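Long-range contacts in MaoC family protein (Mycobacterium tuberculosis H37Rv, PDB 3KHP), which probably catalyses the reversible dehydration of 3-hydroxyacyl thioesters to enoyl thioesters, as a MaoC-type hydratase with a double hot-dog fold: residues 31-36 and 120-125; 80-85 and 154-159; 127-132 and 166-171; 136-141 and 160-165; 179-184 and 300-305. All coordinates share one frame; numbering follows the deposited sequence.

In the fold
All five contacts reach one long antiparallel sheet, in which two hot-dog halves lie side by side within a single chain. Contacts 1 to 4 belong to the N-terminal half. Contacts 1 and 3 use strand 116-129, about 22 Å apart between centres, and contact 4 pairs the next strand, 136-145, with 152-162. Contact 2 lays the chain after helix 78-81 on strand 152-162, its centre about 10 Å from that of contact 1, and the two touch. Contact 4 is nested in the loop closed by contact 3. Contact 5 comes last, its centre 22 to 30 Å from the others. Contacts 3 and 5 both hold the long connection between strands 152-162 and 188-192, at points well separated in space.

Contact 1 of 5, residues 31-36 and 120-125; sequences AVTEPM and VVTEVA
Thr33 and Thr122 meet hydroxyl to hydroxyl where the loop 31-36 runs antiparallel along strand 120-125. Both threonines place OG1 between their own backbone N and carbonyl carbon (chi1 50° and 71°), which turns the two hydroxyls toward each other; Thr122 OG1 donates to Thr33 OG1 at 2.7 Å. Thr33 OG1 in turn donates to a water that also bonds Glu34 O and Val120 O, so water and hydroxyls link loop and strand where the direct backbone pairing is interrupted. On each side the backbones pair: the bonds Val124 N to Ala31 O and Thr33 N to Thr122 O bracket the bridge of Val32 with Glu123. Met36 and Val120 form a hydrogen-bonded pair, with Met36 N 2.8 Å from Val120 O. The register slips by one residue between them. Val32 CG1 lies alongside Glu123 CG, 3.9 Å away, the two side chains pointing the same way. Likewise Val121 CG2 lies beside Pro35 CG (3.9 Å), and Val121 CG1 touches Thr33 O. On the far edge of strand 116-129 runs strand 136-145, whose Arg141 forms a salt bridge with Glu123; strand 36-40 continues from Met36, and Thr122 and Val124 pack on the loop around Ala87 and Lys90.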
# COMPACT_ATOMS: atom_id res chain seq x y z
N ALA A 31 -16.95 8.24 -28.99
CA ALA A 31 -15.50 8.05 -29.24
C ALA A 31 -14.91 6.99 -28.28
O ALA A 31 -15.38 6.84 -27.17
CB ALA A 31 -14.75 9.35 -29.09
N VAL A 32 -13.91 6.25 -28.74
CA VAL A 32 -13.43 5.08 -28.02
C VAL A 32 -11.94 4.95 -28.14
O VAL A 32 -11.35 5.40 -29.14
CB VAL A 32 -14.02 3.75 -28.57
CG1 VAL A 32 -15.49 3.75 -28.51
CG2 VAL A 32 -13.55 3.53 -29.97
N THR A 33 -11.33 4.33 -27.13
CA THR A 33 -9.90 4.14 -27.06
C THR A 33 -9.58 2.76 -27.59
O THR A 33 -10.44 1.90 -27.66
CB THR A 33 -9.38 4.25 -25.58
OG1 THR A 33 -10.17 3.42 -24.71
CG2 THR A 33 -9.46 5.70 -25.10
N GLU A 34 -8.34 2.54 -27.97
CA GLU A 34 -7.89 1.23 -28.38
C GLU A 34 -7.74 0.32 -27.16
O GLU A 34 -7.57 0.80 -26.04
CB GLU A 34 -6.55 1.35 -29.11
CG GLU A 34 -6.64 2.16 -30.44
CD GLU A 34 -7.26 1.35 -31.59
OE1 GLU A 34 -7.40 0.12 -31.51
OE2 GLU A 34 -7.56 1.96 -32.63
N PRO A 35 -7.82 -1.00 -27.35
CA PRO A 35 -7.61 -1.86 -26.20
C PRO A 35 -6.32 -1.53 -25.49
O PRO A 35 -5.29 -1.32 -26.11
CB PRO A 35 -7.54 -3.26 -26.82
CG PRO A 35 -8.35 -3.16 -28.01
CD PRO A 35 -8.14 -1.78 -28.55
N MET A 36 -6.40 -1.44 -24.18
CA MET A 36 -5.21 -1.33 -23.37
C MET A 36 -5.23 -2.50 -22.40
O MET A 36 -6.24 -2.75 -21.73
CB MET A 36 -5.20 0.00 -22.63
CG MET A 36 -3.86 0.36 -22.04
SD MET A 36 -3.99 1.79 -20.90
CE MET A 36 -4.09 3.20 -22.03
N VAL A 120 -8.84 -3.68 -21.91
CA VAL A 120 -9.77 -2.67 -21.49
C VAL A 120 -9.95 -1.65 -22.62
O VAL A 120 -8.99 -1.15 -23.18
CB VAL A 120 -9.29 -1.98 -20.20
CG1 VAL A 120 -10.27 -0.92 -19.77
CG2 VAL A 120 -9.11 -3.01 -19.09
N VAL A 121 -11.21 -1.40 -22.95
CA VAL A 121 -11.59 -0.38 -23.91
C VAL A 121 -12.50 0.57 -23.21
O VAL A 121 -13.33 0.15 -22.41
CB VAL A 121 -12.34 -1.00 -25.11
CG1 VAL A 121 -13.03 0.09 -25.95
CG2 VAL A 121 -11.38 -1.90 -25.95
N THR A 122 -12.34 1.86 -23.48
CA THR A 122 -13.20 2.87 -22.88
C THR A 122 -13.96 3.72 -23.92
O THR A 122 -13.67 3.71 -25.13
CB THR A 122 -12.40 3.83 -21.98
OG1 THR A 122 -11.59 4.67 -22.79
CG2 THR A 122 -11.52 3.05 -21.01
N GLU A 123 -14.91 4.49 -23.42
CA GLU A 123 -15.85 5.15 -24.29
C GLU A 123 -16.53 6.35 -23.65
O GLU A 123 -16.89 6.33 -22.48
CB GLU A 123 -16.92 4.15 -24.65
CG GLU A 123 -17.91 4.69 -25.65
CD GLU A 123 -19.00 3.69 -25.98
OE1 GLU A 123 -18.92 2.49 -25.51
OE2 GLU A 123 -19.92 4.13 -26.70
N VAL A 124 -16.74 7.37 -24.45
CA VAL A 124 -17.53 8.50 -24.01
C VAL A 124 -18.98 8.08 -24.13
O VAL A 124 -19.51 7.96 -25.23
CB VAL A 124 -17.26 9.75 -24.87
CG1 VAL A 124 -18.03 10.93 -24.34
CG2 VAL A 124 -15.78 10.02 -24.93
N ALA A 125 -19.61 7.80 -22.99
CA ALA A 125 -20.95 7.28 -22.98
C ALA A 125 -21.94 8.38 -23.20
O ALA A 125 -22.95 8.17 -23.86
CB ALA A 125 -21.28 6.59 -21.64
O HOH W 1 -8.58 1.62 -23.47

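Contact 2 of 5, residues 80-85 and 154-159; sequences ICCPAF and AETLTT
Cys82 opens the contact between the chain leaving helix 78-81 and strand 152-162 of the N-terminal hot-dog sheet, where the segment runs along the sheet face carrying Ala154, Thr156 and Thr158, nearly parallel to the strand. It is the first residue to leave helical geometry. Its side chain is directed at the strand, with SG anti to the backbone N (chi1 -166°) and 3.6 Å from Ala154 O, while its CB faces Ala154 CB at 4.2 Å. Its carbonyl is the polar centre: Thr156 OG1 donates to Cys82 O at 2.6 Å, coming in almost along the carbonyl bond (C=O...donor angle 168°). The threonine rotamer that turns OG1 to this carbonyl also brings CG2 beside it, so the oxygen sits against both branches of Thr156. Pro83 then carries the chain past the strand. Ala84 points its CB back into the sheet, 3.7 Å from Thr156 OG1, and packs on Leu140 of the neighbouring strand; its amide N donates to a water that also bonds Thr158 OG1. That hydroxyl has a further partner in Gln104 of strand 103-108, the next strand over. Phe85, last in line, crosses Thr158 at about a right angle and presents the edge of its ring rather than a face, with Phe85 CE1 3.7 Å from Thr158 CG2.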
# COMPACT_ATOMS: atom_id res chain seq x y z
N ILE A 80 -9.46 -0.02 -10.71
CA ILE A 80 -8.06 0.02 -10.99
C ILE A 80 -7.66 -0.77 -12.22
O ILE A 80 -6.85 -0.30 -13.00
CB ILE A 80 -7.26 -0.54 -9.83
CG1 ILE A 80 -7.62 0.17 -8.51
CG2 ILE A 80 -5.76 -0.47 -10.15
CD1 ILE A 80 -7.33 1.72 -8.51
N CYS A 81 -8.21 -1.98 -12.41
CA CYS A 81 -7.91 -2.82 -13.59
C CYS A 81 -8.85 -2.63 -14.77
O CYS A 81 -8.66 -3.24 -15.83
CB CYS A 81 -7.92 -4.33 -13.23
SG CYS A 81 -9.45 -4.95 -12.60
N CYS A 82 -9.90 -1.85 -14.59
CA CYS A 82 -10.82 -1.57 -15.71
C CYS A 82 -11.29 -0.12 -15.71
O CYS A 82 -12.49 0.13 -15.77
CB CYS A 82 -12.04 -2.49 -15.64
SG CYS A 82 -13.07 -2.52 -17.17
N PRO A 83 -10.35 0.83 -15.65
CA PRO A 83 -10.72 2.23 -15.49
C PRO A 83 -11.32 2.82 -16.77
O PRO A 83 -10.77 2.62 -17.83
CB PRO A 83 -9.38 2.92 -15.17
CG PRO A 83 -8.37 2.08 -15.75
CD PRO A 83 -8.90 0.68 -15.86
N ALA A 84 -12.44 3.51 -16.66
CA ALA A 84 -13.05 4.19 -17.80
C ALA A 84 -12.29 5.47 -18.18
O ALA A 84 -12.64 6.15 -19.14
CB ALA A 84 -14.54 4.50 -17.50
N PHE A 85 -11.21 5.76 -17.46
CA PHE A 85 -10.58 7.06 -17.54
C PHE A 85 -10.03 7.49 -18.90
O PHE A 85 -10.21 8.63 -19.28
CB PHE A 85 -9.48 7.17 -16.48
CG PHE A 85 -10.00 7.32 -15.06
CD1 PHE A 85 -11.25 7.89 -14.81
CD2 PHE A 85 -9.22 6.93 -13.98
CE1 PHE A 85 -11.72 8.07 -13.49
CE2 PHE A 85 -9.68 7.08 -12.66
CZ PHE A 85 -10.94 7.66 -12.42
N ALA A 154 -15.49 -7.25 -16.46
CA ALA A 154 -15.91 -6.05 -15.70
C ALA A 154 -16.36 -4.85 -16.58
O ALA A 154 -15.91 -4.67 -17.71
CB ALA A 154 -14.79 -5.60 -14.78
N GLU A 155 -17.26 -4.05 -16.03
CA GLU A 155 -17.65 -2.80 -16.64
C GLU A 155 -17.52 -1.68 -15.59
O GLU A 155 -17.76 -1.89 -14.41
CB GLU A 155 -19.11 -2.82 -17.13
CG GLU A 155 -19.46 -3.88 -18.15
CD GLU A 155 -20.95 -3.86 -18.54
OE1 GLU A 155 -21.74 -4.63 -17.91
OE2 GLU A 155 -21.32 -3.08 -19.47
N THR A 156 -17.18 -0.48 -16.05
CA THR A 156 -17.14 0.64 -15.14
C THR A 156 -17.84 1.85 -15.73
O THR A 156 -17.87 2.03 -16.95
CB THR A 156 -15.69 0.98 -14.75
OG1 THR A 156 -14.90 1.19 -15.93
CG2 THR A 156 -15.07 -0.17 -14.00
N LEU A 157 -18.38 2.68 -14.86
CA LEU A 157 -18.99 3.90 -15.30
C LEU A 157 -18.54 5.04 -14.39
O LEU A 157 -18.82 5.05 -13.20
CB LEU A 157 -20.51 3.74 -15.31
CG LEU A 157 -21.27 4.83 -16.06
CD1 LEU A 157 -21.10 4.60 -17.58
CD2 LEU A 157 -22.79 4.90 -15.64
N THR A 158 -17.88 6.03 -14.98
CA THR A 158 -17.43 7.19 -14.25
C THR A 158 -18.17 8.41 -14.79
O THR A 158 -18.07 8.73 -15.97
CB THR A 158 -15.92 7.33 -14.41
OG1 THR A 158 -15.31 6.12 -13.96
CG2 THR A 158 -15.36 8.53 -13.64
N THR A 159 -18.93 9.05 -13.91
CA THR A 159 -19.69 10.24 -14.20
C THR A 159 -18.99 11.45 -13.58
O THR A 159 -18.81 11.50 -12.36
CB THR A 159 -21.08 10.11 -13.64
OG1 THR A 159 -21.73 8.97 -14.24
CG2 THR A 159 -21.91 11.37 -13.90
O HOH W 2 -13.99 4.02 -14.02

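Contact 3 of 5, residues 127-132 and 166-171; sequences IQDKGE and GGFGGA
Asp129 swings CG anti to its backbone N (chi1 -172°) and Phe168 CG stands between its own N and carbonyl carbon (chi1 55°), which lays the carboxylate flat over the ring. The planes are 12° apart, and Asp129 OD2 stands 3.4 Å above the centre of the Phe168 ring. The carboxylate gathers amides of the glycine-rich loop 166-171 and also forms an Asx turn within its own segment, where Gly131 N bonds OD1. OD1 is shared: Gly167 N reaches it from the syn side at 2.8 Å with an almost straight N-H, and Gly131 N from the anti side, from the opposite face of the carboxylate plane. OD2 takes two more amides, Phe168 N on the syn side (3.0 Å) and Gly170 N along the anti lone pair (3.0 Å). Four backbone N-H groups thus hold the carboxylate's rotation, and they probably favour its ionised form. The backbone itself is tied by Asp129 N to Ala171 O at 2.9 Å, which draws the loop 166-171 along the end of strand 116-129, while Lys130 reaches back to Gln128 OE1 and to Arg172 O. Phe168 also packs on Ala136 of strand 136-145 and on Ile24. At the rim of the ring, near its plane, lies Gln128 O, and the Ile127 side chain crosses obliquely, its CG2 3.7 Å from Phe168 CZ.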
# COMPACT_ATOMS: atom_id res chain seq x y z
N ILE A 127 -22.50 12.99 -22.92
CA ILE A 127 -22.12 14.36 -22.61
C ILE A 127 -23.40 15.20 -22.48
O ILE A 127 -24.26 15.18 -23.37
CB ILE A 127 -21.17 14.97 -23.65
CG1 ILE A 127 -19.95 14.09 -23.85
CG2 ILE A 127 -20.71 16.32 -23.17
CD1 ILE A 127 -18.81 14.81 -24.51
N GLN A 128 -23.54 15.87 -21.35
CA GLN A 128 -24.71 16.64 -21.08
C GLN A 128 -24.27 18.08 -20.85
O GLN A 128 -23.28 18.34 -20.17
CB GLN A 128 -25.49 16.07 -19.91
CG GLN A 128 -25.96 14.63 -20.14
CD GLN A 128 -26.97 14.10 -19.10
OE1 GLN A 128 -27.54 14.85 -18.31
NE2 GLN A 128 -27.20 12.79 -19.13
N ASP A 129 -25.00 18.98 -21.50
CA ASP A 129 -24.78 20.42 -21.42
C ASP A 129 -26.03 21.01 -20.75
O ASP A 129 -27.12 20.96 -21.31
CB ASP A 129 -24.59 20.98 -22.83
CG ASP A 129 -24.17 22.46 -22.83
OD1 ASP A 129 -24.38 23.16 -21.81
OD2 ASP A 129 -23.63 22.92 -23.88
N LYS A 130 -25.86 21.54 -19.55
CA LYS A 130 -26.98 22.11 -18.82
C LYS A 130 -27.10 23.62 -19.06
O LYS A 130 -28.00 24.27 -18.48
CB LYS A 130 -26.88 21.78 -17.33
CG LYS A 130 -26.75 20.27 -17.05
CD LYS A 130 -28.03 19.51 -17.34
CE LYS A 130 -27.81 18.01 -17.31
NZ LYS A 130 -28.95 17.26 -17.92
N GLY A 131 -26.22 24.16 -19.91
CA GLY A 131 -26.27 25.57 -20.34
C GLY A 131 -25.12 26.39 -19.78
O GLY A 131 -24.42 25.96 -18.86
N GLU A 132 -24.93 27.58 -20.36
CA GLU A 132 -23.93 28.55 -19.93
C GLU A 132 -24.16 28.87 -18.45
O GLU A 132 -25.30 29.02 -18.02
CB GLU A 132 -24.01 29.83 -20.81
CG GLU A 132 -23.01 30.96 -20.48
CD GLU A 132 -21.52 30.57 -20.66
OE1 GLU A 132 -21.18 29.90 -21.68
OE2 GLU A 132 -20.68 30.96 -19.80
N GLY A 166 -20.83 24.31 -18.66
CA GLY A 166 -21.77 24.19 -19.77
C GLY A 166 -21.70 25.33 -20.79
O GLY A 166 -20.84 26.23 -20.72
N GLY A 167 -22.61 25.27 -21.74
CA GLY A 167 -22.67 26.27 -22.84
C GLY A 167 -21.59 26.08 -23.88
O GLY A 167 -20.97 27.04 -24.32
N PHE A 168 -21.38 24.84 -24.29
CA PHE A 168 -20.34 24.45 -25.25
C PHE A 168 -20.96 23.83 -26.50
O PHE A 168 -20.26 23.26 -27.34
CB PHE A 168 -19.38 23.46 -24.59
CG PHE A 168 -20.06 22.23 -24.01
CD1 PHE A 168 -20.37 21.13 -24.80
CD2 PHE A 168 -20.39 22.18 -22.68
CE1 PHE A 168 -21.00 20.01 -24.25
CE2 PHE A 168 -21.02 21.08 -22.14
CZ PHE A 168 -21.32 19.99 -22.92
N GLY A 169 -22.29 23.93 -26.63
CA GLY A 169 -23.00 23.43 -27.80
C GLY A 169 -23.47 21.98 -27.74
O GLY A 169 -23.68 21.35 -28.79
N GLY A 170 -23.66 21.46 -26.53
CA GLY A 170 -24.10 20.08 -26.35
C GLY A 170 -25.60 19.89 -26.20
O GLY A 170 -26.38 20.85 -26.20
N ALA A 171 -25.99 18.63 -26.06
CA ALA A 171 -27.38 18.22 -25.82
C ALA A 171 -27.70 18.28 -24.31
O ALA A 171 -26.85 17.91 -23.48
CB ALA A 171 -27.59 16.80 -26.38
O HOH W 3 -23.81 17.17 -25.33
O HOH W 4 -24.29 25.20 -25.72

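Contact 4 of 5, residues 136-141 and 160-165; sequences AIVVLR and LVLRGQ
Leu160 pairs with Val138 where strands 136-145 and 152-162 form a beta hairpin of the N-terminal hot-dog sheet, their axes 4.8 Å apart and antiparallel. This is a hydrogen-bonded pair: Leu160 N donates to Val138 O at 2.7 Å, and Val138 N returns the bond to Leu160 O. The side chain of Leu160 carries CG anti to its carbonyl carbon (chi1 -56°), and this sends CD1 to meet Leu140 CD1, 3.8 Å away, one pair further along the same face. Val161 is the non-hydrogen-bonded partner of Ile137, and both turn to the other face of the sheet. Between these pairs Ile137 CA makes a CA-H...O contact with Leu160 O at 3.4 Å. Leu162 returns to the face of Leu160, Val138 and Ala136. Its N donates to Ala136 O at 2.7 Å, and its CD1 packs against Val138 CG2 at 3.9 Å, while the CB atoms of Ala136 and Leu162 lie 4.0 Å apart. Beyond the sheet, Leu162 touches Phe94 and Ala136 touches Ile24, so loop residues pack on this face. A type II turn then runs from Leu162 to Gln165, through Gly164 at positive phi. Leu162 O accepts twice, from Ala136 N and from Gln165 N, which reach it from opposite faces of its plane. Gln165 folds its own amide back over the turn, and NE2 bonds Arg163 O at 3.1 Å, with the acceptor in the amide plane.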
# COMPACT_ATOMS: atom_id res chain seq x y z
N ALA A 136 -21.43 21.08 -17.04
CA ALA A 136 -21.24 19.98 -17.96
C ALA A 136 -21.14 18.65 -17.19
O ALA A 136 -20.46 18.57 -16.15
CB ALA A 136 -19.99 20.20 -18.75
N ILE A 137 -21.79 17.62 -17.73
CA ILE A 137 -21.67 16.25 -17.25
C ILE A 137 -21.04 15.34 -18.31
O ILE A 137 -21.54 15.24 -19.44
CB ILE A 137 -23.06 15.64 -16.92
CG1 ILE A 137 -23.79 16.44 -15.83
CG2 ILE A 137 -22.92 14.17 -16.47
CD1 ILE A 137 -25.13 15.81 -15.47
N VAL A 138 -19.96 14.65 -17.95
CA VAL A 138 -19.29 13.73 -18.86
C VAL A 138 -19.34 12.30 -18.28
O VAL A 138 -19.04 12.10 -17.11
CB VAL A 138 -17.87 14.13 -19.04
CG1 VAL A 138 -17.18 13.15 -19.95
CG2 VAL A 138 -17.82 15.50 -19.62
N VAL A 139 -19.74 11.33 -19.11
CA VAL A 139 -19.87 9.94 -18.67
C VAL A 139 -18.95 9.03 -19.48
O VAL A 139 -19.05 8.96 -20.69
CB VAL A 139 -21.32 9.43 -18.70
CG1 VAL A 139 -21.43 8.02 -18.07
CG2 VAL A 139 -22.19 10.37 -17.93
N LEU A 140 -18.04 8.38 -18.77
CA LEU A 140 -17.05 7.51 -19.38
C LEU A 140 -17.33 6.07 -18.95
O LEU A 140 -17.70 5.82 -17.83
CB LEU A 140 -15.64 7.97 -18.99
CG LEU A 140 -15.38 9.48 -19.11
CD1 LEU A 140 -14.00 9.85 -18.56
CD2 LEU A 140 -15.52 9.95 -20.56
N ARG A 141 -17.19 5.12 -19.87
CA ARG A 141 -17.60 3.77 -19.61
C ARG A 141 -16.46 2.90 -19.97
O ARG A 141 -15.93 3.05 -21.05
CB ARG A 141 -18.80 3.35 -20.46
CG ARG A 141 -19.18 1.87 -20.25
CD ARG A 141 -20.00 1.28 -21.37
NE ARG A 141 -21.34 1.82 -21.41
CZ ARG A 141 -21.91 2.39 -22.48
NH1 ARG A 141 -21.28 2.51 -23.64
NH2 ARG A 141 -23.15 2.84 -22.36
N LEU A 160 -18.58 12.39 -14.42
CA LEU A 160 -17.84 13.58 -14.01
C LEU A 160 -18.70 14.84 -14.09
O LEU A 160 -19.42 15.06 -15.06
CB LEU A 160 -16.62 13.73 -14.88
CG LEU A 160 -15.70 12.53 -14.89
CD1 LEU A 160 -14.74 12.63 -16.06
CD2 LEU A 160 -14.96 12.40 -13.55
N VAL A 161 -18.68 15.63 -13.03
CA VAL A 161 -19.37 16.90 -13.06
C VAL A 161 -18.34 17.99 -13.23
O VAL A 161 -17.40 18.11 -12.41
CB VAL A 161 -20.19 17.15 -11.80
CG1 VAL A 161 -20.84 18.53 -11.87
CG2 VAL A 161 -21.27 16.01 -11.60
N LEU A 162 -18.46 18.73 -14.33
CA LEU A 162 -17.56 19.86 -14.60
C LEU A 162 -18.31 21.16 -14.28
O LEU A 162 -19.09 21.68 -15.10
CB LEU A 162 -17.06 19.80 -16.05
CG LEU A 162 -16.40 18.46 -16.42
CD1 LEU A 162 -15.99 18.49 -17.86
CD2 LEU A 162 -15.19 18.16 -15.55
N ARG A 163 -18.13 21.60 -13.03
CA ARG A 163 -18.85 22.72 -12.43
C ARG A 163 -18.79 23.97 -13.30
O ARG A 163 -17.70 24.46 -13.62
CB ARG A 163 -18.27 23.04 -11.03
N GLY A 164 -19.96 24.47 -13.70
CA GLY A 164 -20.06 25.75 -14.41
C GLY A 164 -19.57 25.76 -15.83
O GLY A 164 -19.49 26.83 -16.46
N GLN A 165 -19.28 24.58 -16.39
CA GLN A 165 -18.60 24.53 -17.71
C GLN A 165 -19.53 24.21 -18.87
O GLN A 165 -19.06 23.90 -19.96
CB GLN A 165 -17.40 23.56 -17.71
CG GLN A 165 -16.40 23.80 -16.62
CD GLN A 165 -15.72 25.17 -16.71
OE1 GLN A 165 -15.11 25.51 -17.72
NE2 GLN A 165 -15.83 25.95 -15.65

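Contact 5 of 5, residues 179-184 and 300-305; sequences PEFPDR and VLDDGA
Pro179 and Asp303 come closest, CA to CA 5.8 Å, where the loop 179-184 passes a corner of strand 298-308. Neither backbone bonds the other. The loop is extended, with no regular structure at 179-182, whereas the strand is kinked: Val300 and Leu301 together face Thr287 in a classic beta bulge, and Asp303 adopts left-handed backbone angles (phi 52°, psi 39°) before the strand resumes at Gly304. Asp303 lies at this corner, beside Pro179. The Pro179 ring lies across it at about a right angle, with Pro179 CD 3.6 Å from Asp303 CB and Pro179 CG 3.5 Å from Asp303 O; CG also touches Ala305 CB, 4.3 Å away. Phe181 points its ring edge at the same corner: Asp303 CA lies in the ring plane, 3.9 Å from Phe181 CE2, and Gly304 N is 4.0 Å from Phe181 CZ. With chi1 -80° its CG stands anti to the carbonyl carbon, which extends the ring from the loop to the strand. That ring is also engaged by Arg286 in a cation-pi contact and by Trp276 edge to face, so strands 271-279 and 282-289 also contribute to its surroundings. Asp303 OD2 forms a salt bridge with Arg260, and Asp302 OD1 accepts from Asp303 N at 2.8 Å. By packing, with no hydrogen bond between the segments, the contact lays the loop that leads from the first half of the double hot-dog fold against a bent strand of the second, MaoC-like half.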
# COMPACT_ATOMS: atom_id res chain seq x y z
N PRO A 179 -31.87 6.62 -6.79
CA PRO A 179 -32.53 5.48 -6.17
C PRO A 179 -33.48 5.91 -5.07
O PRO A 179 -33.25 6.92 -4.40
CB PRO A 179 -31.38 4.67 -5.58
CG PRO A 179 -30.15 5.15 -6.27
CD PRO A 179 -30.42 6.59 -6.56
N GLU A 180 -34.54 5.12 -4.91
CA GLU A 180 -35.56 5.30 -3.87
C GLU A 180 -35.00 4.73 -2.56
O GLU A 180 -34.56 3.58 -2.51
CB GLU A 180 -36.85 4.53 -4.28
CG GLU A 180 -38.15 4.81 -3.47
CD GLU A 180 -39.15 3.62 -3.43
OE1 GLU A 180 -40.02 3.58 -2.53
OE2 GLU A 180 -39.09 2.70 -4.29
N PHE A 181 -34.99 5.57 -1.53
CA PHE A 181 -34.61 5.16 -0.21
C PHE A 181 -35.86 4.99 0.61
O PHE A 181 -36.57 5.97 0.82
CB PHE A 181 -33.69 6.19 0.46
CG PHE A 181 -32.26 6.08 0.00
CD1 PHE A 181 -31.37 5.24 0.67
CD2 PHE A 181 -31.82 6.75 -1.13
CE1 PHE A 181 -30.06 5.12 0.24
CE2 PHE A 181 -30.52 6.63 -1.55
CZ PHE A 181 -29.64 5.80 -0.87
N PRO A 182 -36.14 3.76 1.06
CA PRO A 182 -37.31 3.49 1.88
C PRO A 182 -37.39 4.41 3.06
O PRO A 182 -36.35 4.81 3.61
CB PRO A 182 -37.07 2.06 2.37
CG PRO A 182 -36.21 1.44 1.33
CD PRO A 182 -35.34 2.55 0.82
N ASP A 183 -38.61 4.76 3.45
CA ASP A 183 -38.83 5.61 4.61
C ASP A 183 -38.93 4.73 5.85
O ASP A 183 -40.04 4.42 6.34
CB ASP A 183 -40.08 6.47 4.45
CG ASP A 183 -40.33 7.36 5.65
OD1 ASP A 183 -39.37 7.79 6.32
OD2 ASP A 183 -41.52 7.63 5.94
N ARG A 184 -37.75 4.32 6.32
CA ARG A 184 -37.59 3.56 7.57
C ARG A 184 -36.12 3.59 7.98
O ARG A 184 -35.27 4.16 7.28
CB ARG A 184 -38.07 2.12 7.43
CG ARG A 184 -37.29 1.30 6.43
CD ARG A 184 -38.06 0.04 6.07
NE ARG A 184 -37.53 -0.59 4.85
CZ ARG A 184 -36.44 -1.33 4.82
NH1 ARG A 184 -36.01 -1.87 3.69
NH2 ARG A 184 -35.75 -1.51 5.93
N VAL A 300 -21.21 11.28 2.72
CA VAL A 300 -20.07 11.36 1.77
C VAL A 300 -20.27 10.55 0.51
O VAL A 300 -19.70 10.88 -0.52
CB VAL A 300 -18.73 11.03 2.45
CG1 VAL A 300 -18.47 12.03 3.54
CG2 VAL A 300 -18.71 9.61 3.03
N LEU A 301 -21.06 9.47 0.60
CA LEU A 301 -21.54 8.72 -0.58
C LEU A 301 -23.04 8.65 -0.48
O LEU A 301 -23.60 8.26 0.56
CB LEU A 301 -21.03 7.27 -0.65
CG LEU A 301 -19.54 6.98 -0.74
CD1 LEU A 301 -19.33 5.45 -0.76
CD2 LEU A 301 -18.89 7.67 -1.98
N ASP A 302 -23.70 9.01 -1.57
CA ASP A 302 -25.14 9.07 -1.61
C ASP A 302 -25.57 8.28 -2.82
O ASP A 302 -24.74 7.89 -3.66
CB ASP A 302 -25.62 10.52 -1.68
CG ASP A 302 -27.00 10.75 -1.01
OD1 ASP A 302 -27.79 9.81 -0.91
OD2 ASP A 302 -27.31 11.90 -0.62
N ASP A 303 -26.87 8.06 -2.89
CA ASP A 303 -27.50 7.36 -3.98
C ASP A 303 -26.85 6.02 -4.27
O ASP A 303 -26.74 5.61 -5.41
CB ASP A 303 -27.52 8.24 -5.21
CG ASP A 303 -28.27 9.56 -4.98
OD1 ASP A 303 -29.28 9.61 -4.23
OD2 ASP A 303 -27.86 10.55 -5.57
N GLY A 304 -26.45 5.32 -3.22
CA GLY A 304 -25.83 4.01 -3.39
C GLY A 304 -26.83 2.97 -3.82
O GLY A 304 -27.93 2.94 -3.31
N ALA A 305 -26.42 2.11 -4.75
CA ALA A 305 -27.27 1.07 -5.31
C ALA A 305 -26.41 -0.16 -5.47
O ALA A 305 -25.27 -0.07 -5.93
CB ALA A 305 -27.84 1.51 -6.68